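Side-chain contacts in TAF6 (PDB 4ATG), which probably takes part in assembly of the general transcription factor TFIID through a C-terminal HEAT-repeat domain involved in Taf6-Taf9 complex formation: residues A[186-189]-A[190-194]; A[15-18]-A[19-22]; A[130-133]-A[134-138]. All blocks are in the same frame, centred on the assembly; numbering follows the deposited sequence.

Contact 1: residues A[186-189]-A[190-194]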
# COMPACT_ATOMS: atom_id res chain seq x y z
N THR A 186 16.65 11.93 -7.38
CA THR A 186 17.01 13.36 -7.29
C THR A 186 16.07 14.23 -8.12
O THR A 186 15.77 15.34 -7.70
CB THR A 186 18.49 13.62 -7.60
OG1 THR A 186 18.73 13.37 -8.98
CG2 THR A 186 19.41 12.79 -6.74
N ASN A 187 15.59 13.72 -9.28
CA ASN A 187 14.62 14.45 -10.11
C ASN A 187 13.32 14.68 -9.35
O ASN A 187 12.78 15.78 -9.36
CB ASN A 187 14.32 13.73 -11.44
CG ASN A 187 15.37 13.94 -12.51
OD1 ASN A 187 16.21 14.85 -12.45
ND2 ASN A 187 15.34 13.10 -13.53
N LEU A 188 12.85 13.64 -8.64
CA LEU A 188 11.64 13.74 -7.82
C LEU A 188 11.88 14.71 -6.66
O LEU A 188 11.06 15.58 -6.39
CB LEU A 188 11.24 12.35 -7.26
CG LEU A 188 10.06 12.31 -6.27
CD1 LEU A 188 8.75 12.88 -6.90
CD2 LEU A 188 9.83 10.89 -5.75
N LEU A 189 13.01 14.55 -5.99
CA LEU A 189 13.43 15.36 -4.85
C LEU A 189 13.44 16.84 -5.22
O LEU A 189 12.83 17.63 -4.50
CB LEU A 189 14.81 14.87 -4.38
CG LEU A 189 15.40 15.45 -3.08
CD1 LEU A 189 14.42 15.30 -1.92
CD2 LEU A 189 16.70 14.72 -2.71
N ASP A 190 14.05 17.21 -6.37
CA ASP A 190 14.10 18.60 -6.85
C ASP A 190 12.68 19.16 -7.09
O ASP A 190 12.42 20.31 -6.71
CB ASP A 190 14.97 18.71 -8.11
CG ASP A 190 16.47 18.65 -7.89
OD1 ASP A 190 16.92 18.82 -6.73
OD2 ASP A 190 17.21 18.46 -8.89
N ASN A 191 11.76 18.34 -7.64
CA ASN A 191 10.36 18.76 -7.87
C ASN A 191 9.61 18.97 -6.55
O ASN A 191 8.88 19.95 -6.41
CB ASN A 191 9.63 17.72 -8.75
CG ASN A 191 10.16 17.63 -10.17
OD1 ASN A 191 10.79 18.55 -10.68
ND2 ASN A 191 9.90 16.52 -10.85
N VAL A 192 9.80 18.06 -5.58
CA VAL A 192 9.12 18.14 -4.27
C VAL A 192 9.55 19.39 -3.50
O VAL A 192 8.70 20.07 -2.94
CB VAL A 192 9.37 16.84 -3.46
CG1 VAL A 192 8.89 16.97 -2.00
CG2 VAL A 192 8.69 15.65 -4.14
N LEU A 193 10.85 19.66 -3.45
CA LEU A 193 11.40 20.78 -2.70
C LEU A 193 11.16 22.16 -3.30
O LEU A 193 11.33 23.17 -2.60
CB LEU A 193 12.86 20.53 -2.38
CG LEU A 193 13.13 19.32 -1.45
CD1 LEU A 193 14.58 19.16 -1.21
CD2 LEU A 193 12.37 19.44 -0.10
N ASN A 194 10.79 22.22 -4.58
CA ASN A 194 10.48 23.49 -5.25
C ASN A 194 9.08 24.01 -4.88
O ASN A 194 8.80 25.20 -5.03
CB ASN A 194 10.69 23.37 -6.76
CG ASN A 194 12.15 23.27 -7.17
OD1 ASN A 194 13.06 23.77 -6.49
ND2 ASN A 194 12.42 22.59 -8.27

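Contact 2: residues A[15-18]-A[19-22]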
# COMPACT_ATOMS: atom_id res chain seq x y z
N LYS A 15 -15.23 -17.44 -4.39
CA LYS A 15 -15.74 -16.81 -5.64
C LYS A 15 -15.04 -15.47 -5.90
O LYS A 15 -14.55 -15.24 -6.99
CB LYS A 15 -17.26 -16.61 -5.59
CG LYS A 15 -17.82 -16.03 -6.89
CD LYS A 15 -17.64 -17.07 -8.00
CE LYS A 15 -17.95 -16.55 -9.35
NZ LYS A 15 -17.70 -17.62 -10.39
N ILE A 16 -14.98 -14.60 -4.89
CA ILE A 16 -14.33 -13.29 -5.02
C ILE A 16 -12.87 -13.46 -5.43
O ILE A 16 -12.39 -12.77 -6.32
CB ILE A 16 -14.46 -12.46 -3.71
CG1 ILE A 16 -15.95 -12.08 -3.44
CG2 ILE A 16 -13.53 -11.21 -3.73
CD1 ILE A 16 -16.68 -11.19 -4.51
N LEU A 17 -12.16 -14.34 -4.73
CA LEU A 17 -10.74 -14.57 -5.03
C LEU A 17 -10.53 -15.05 -6.47
O LEU A 17 -9.63 -14.56 -7.16
CB LEU A 17 -10.11 -15.52 -4.01
CG LEU A 17 -10.10 -15.03 -2.53
CD1 LEU A 17 -9.27 -15.92 -1.71
CD2 LEU A 17 -9.71 -13.55 -2.37
N SER A 18 -11.43 -15.91 -6.95
CA SER A 18 -11.37 -16.44 -8.31
C SER A 18 -11.60 -15.35 -9.37
O SER A 18 -11.23 -15.56 -10.53
CB SER A 18 -12.41 -17.54 -8.50
OG SER A 18 -13.70 -16.97 -8.73
N MET A 19 -12.24 -14.24 -8.98
CA MET A 19 -12.53 -13.10 -9.88
C MET A 19 -11.35 -12.12 -10.03
O MET A 19 -11.34 -11.36 -10.97
CB MET A 19 -13.80 -12.35 -9.40
CG MET A 19 -15.10 -13.21 -9.54
SD MET A 19 -16.44 -12.66 -8.45
CE MET A 19 -17.05 -11.29 -9.38
N ILE A 20 -10.36 -12.16 -9.12
CA ILE A 20 -9.21 -11.23 -9.18
C ILE A 20 -8.50 -11.31 -10.53
O ILE A 20 -8.28 -10.28 -11.17
CB ILE A 20 -8.24 -11.44 -7.98
CG1 ILE A 20 -8.94 -11.14 -6.64
CG2 ILE A 20 -6.90 -10.63 -8.15
CD1 ILE A 20 -8.11 -11.52 -5.36
N LYS A 21 -8.20 -12.54 -10.98
CA LYS A 21 -7.52 -12.76 -12.26
C LYS A 21 -8.54 -13.15 -13.31
O LYS A 21 -8.55 -14.28 -13.79
CB LYS A 21 -6.42 -13.84 -12.13
CG LYS A 21 -5.26 -13.46 -11.24
CD LYS A 21 -4.15 -14.48 -11.36
CE LYS A 21 -3.21 -14.44 -10.18
NZ LYS A 21 -2.05 -15.36 -10.37
N SER A 22 -9.44 -12.22 -13.66
CA SER A 22 -10.50 -12.50 -14.63
C SER A 22 -11.05 -11.18 -15.13
O SER A 22 -10.76 -10.14 -14.55
CB SER A 22 -11.63 -13.30 -13.97
OG SER A 22 -12.40 -12.45 -13.13
O HOH W 1 -8.02 -14.89 -9.31

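Contact 3: residues A[130-133]-A[134-138]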
# COMPACT_ATOMS: atom_id res chain seq x y z
N PRO A 130 4.51 6.99 13.03
CA PRO A 130 5.94 6.74 13.21
C PRO A 130 6.44 5.52 12.46
O PRO A 130 7.50 5.60 11.85
CB PRO A 130 6.09 6.61 14.74
CG PRO A 130 4.93 7.36 15.30
CD PRO A 130 3.82 7.04 14.34
N ARG A 131 5.66 4.42 12.44
CA ARG A 131 6.00 3.18 11.74
C ARG A 131 6.10 3.40 10.22
O ARG A 131 7.08 2.96 9.60
CB ARG A 131 5.01 2.05 12.09
CG ARG A 131 5.28 1.45 13.47
CD ARG A 131 4.21 0.46 13.90
NE ARG A 131 4.42 0.04 15.29
CZ ARG A 131 3.56 -0.68 16.00
NH1 ARG A 131 2.40 -1.05 15.47
NH2 ARG A 131 3.84 -1.01 17.25
N VAL A 132 5.11 4.09 9.64
CA VAL A 132 5.08 4.43 8.21
C VAL A 132 6.29 5.31 7.87
O VAL A 132 7.03 4.98 6.94
CB VAL A 132 3.72 5.08 7.78
CG1 VAL A 132 3.80 5.69 6.38
CG2 VAL A 132 2.58 4.06 7.84
N LEU A 133 6.52 6.41 8.62
CA LEU A 133 7.65 7.29 8.31
C LEU A 133 9.00 6.60 8.44
O LEU A 133 9.90 6.86 7.62
CB LEU A 133 7.63 8.58 9.15
CG LEU A 133 6.39 9.47 9.05
CD1 LEU A 133 6.50 10.65 10.01
CD2 LEU A 133 6.17 9.99 7.63
N LYS A 134 9.14 5.71 9.45
CA LYS A 134 10.40 4.99 9.70
C LYS A 134 10.74 4.06 8.55
O LYS A 134 11.89 4.07 8.09
CB LYS A 134 10.35 4.23 11.05
CG LYS A 134 11.69 3.61 11.43
CD LYS A 134 11.61 2.80 12.73
CE LYS A 134 13.00 2.44 13.20
NZ LYS A 134 13.02 1.93 14.60
N THR A 135 9.75 3.29 8.06
CA THR A 135 9.92 2.38 6.94
C THR A 135 10.34 3.16 5.68
O THR A 135 11.33 2.81 5.05
CB THR A 135 8.62 1.58 6.71
OG1 THR A 135 8.37 0.80 7.88
CG2 THR A 135 8.68 0.68 5.48
N LEU A 136 9.58 4.20 5.33
CA LEU A 136 9.85 4.99 4.12
C LEU A 136 11.19 5.70 4.12
O LEU A 136 11.93 5.61 3.13
CB LEU A 136 8.70 5.98 3.89
CG LEU A 136 7.32 5.37 3.63
CD1 LEU A 136 6.26 6.46 3.67
CD2 LEU A 136 7.28 4.62 2.31
N LYS A 137 11.50 6.44 5.20
CA LYS A 137 12.76 7.16 5.30
C LYS A 137 13.91 6.15 5.24
O LYS A 137 14.94 6.43 4.62
CB LYS A 137 12.82 7.99 6.60
CG LYS A 137 14.03 8.92 6.68
CD LYS A 137 14.60 9.03 8.10
CE LYS A 137 15.62 7.95 8.42
NZ LYS A 137 16.32 8.22 9.70
N GLY A 138 13.71 4.98 5.85
CA GLY A 138 14.71 3.91 5.86
C GLY A 138 15.10 3.42 4.48
O GLY A 138 16.29 3.31 4.19

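Contact 1: residues A[186-189]-A[190-194]
L188 and L189 each reach one turn ahead along helix 183-194, to V192 and L193, while four i to i+4 bonds pair the carbonyls of the first turn with the amides of the next. The carbonyls of T186, N187, L188 and L189 accept in turn from D190, N191, V192 and L193. At the first rung D190 N lies 2.9 Å from T186 O; the N191 N to N187 O bond is longer, at 3.2 Å. The carboxamide of N191 hangs close by, ND2 3.3 Å from N187 O, but the angle is too poor for a second bond to that carbonyl. T186 OG1 is satisfied one turn back, by the carbonyl of K183. On the apolar side, L189 and L193 run alongside each other with CD1 to CD1 at 3.9 Å. L188 CD1 meets V192 CG2, also at 3.9 Å. L188 and L189 both pack on L154 of helix 147-160, and L193 touches A173 of helix 162-179. D190 OD1 has a long, weak ion pair with K177. With these backbone groups paired inside the helix, the leucine-valine face can pack on two neighbouring helices while N187 and N191 stay on the exposed polar side.

Contact 2: residues A[15-18]-A[19-22]
M19 folds its thioether back along the last turn of helix 7-20, where SD comes within 4.0 Å of K15 CG and 4.2 Å of I16 CD1. With CG anti to the carbonyl carbon (chi1 -67°), the chain runs back beside K15 O; the bend at chi3 then turns only the terminal CE. This is the tight side, and L17 and I20 extend it, lying next to each other with CD2 and CD1 4.0 Å apart. An alanine in place of M19 would probably open a gap beside I16 and leave the K15 methylenes without their sulfur neighbour. Toward its C-terminal end the helix loosens. M19 N shifts to an i to i+3 bond, 3.0 Å from I16 O with the donor well above the carbonyl plane, and keeps just a weak link to K15 O. That carbonyl is taken up instead by S18 OG at 2.6 Å. I20 N bonds L17 O in the same i to i+3 way, and a water donates to L17 O while accepting from K21 N. S22 OG donates to M19 O at 2.6 Å and also bonds M24 N. K15, S18 and K21 line the solvent side. The apolar side is sandwiched by neighbours: M19 packs on I27 and A28 of helix 25-34, I16 and L17 on F45 of helix 42-55, and I20 on L52 of that helix and on L69 of helix 60-75.

Contact 3: residues A[130-133]-A[134-138]
Helix 128-140 is one of the helices of the HEAT-repeat domain, and within it V132 and L136 sit one turn apart on the buried side. V132 CG1 touches L136 CD1 at 3.7 Å, the two side chains running alongside and pointing the same way. L136 has CG anti to its carbonyl carbon (chi1 -63°), which lays the branch back over the preceding turn, with CG 3.3 Å from V132 O. That same oxygen accepts from L136 N at 3.1 Å in a nearly straight bond, N-H...O 173°. The carbonyls of P130 and L133 are likewise taken, by the amides of K134 and K137. R131 O accepts from T135 N at 3.1 Å, and T135 OG1 lies 3.0 Å from the same R131 O. A bound NHE molecule, probably from the crystallisation liquor, lies about 3 Å from the T135 side chain. K134 CB lies 3.3 Å from P130 O, and beyond CG the chain is extended and exposed. Inward, V132 rests on L89 and L136 on L93 of helix 85-97, L136 also reaches L157 of helix 147-160, and L133 packs on L157 and L160 of helix 147-160 and on V164 of helix 162-179. A helix packed in this way between neighbours on more than one side, 85-97 as well as 147-160 and 162-179, is as expected in a HEAT-repeat solenoid.

How the contacts relate
Contacts 1 and 3 are turns within a helix; contact 2 runs off the end of helix 7-20. No two touch. Contact 2, near the N-terminal end, and contact 1, at the C-terminal end, lie on opposite sides of the chain's centre, about 39 Å between centres. Contact 3 is nearest the middle, its centre about 19 Å from that of contact 1; both press on helices 147-160 and 162-179, whereas contact 2 packs on helices 25-34, 42-55 and 60-75. Contacts 2 and 3 are partly buried, contact 1 at the surface. Contacts 1 and 3 share unbroken i to i+4 bonding and branched aliphatic pairs; contact 2 differs, with a thioether, serine hydroxyls and a water.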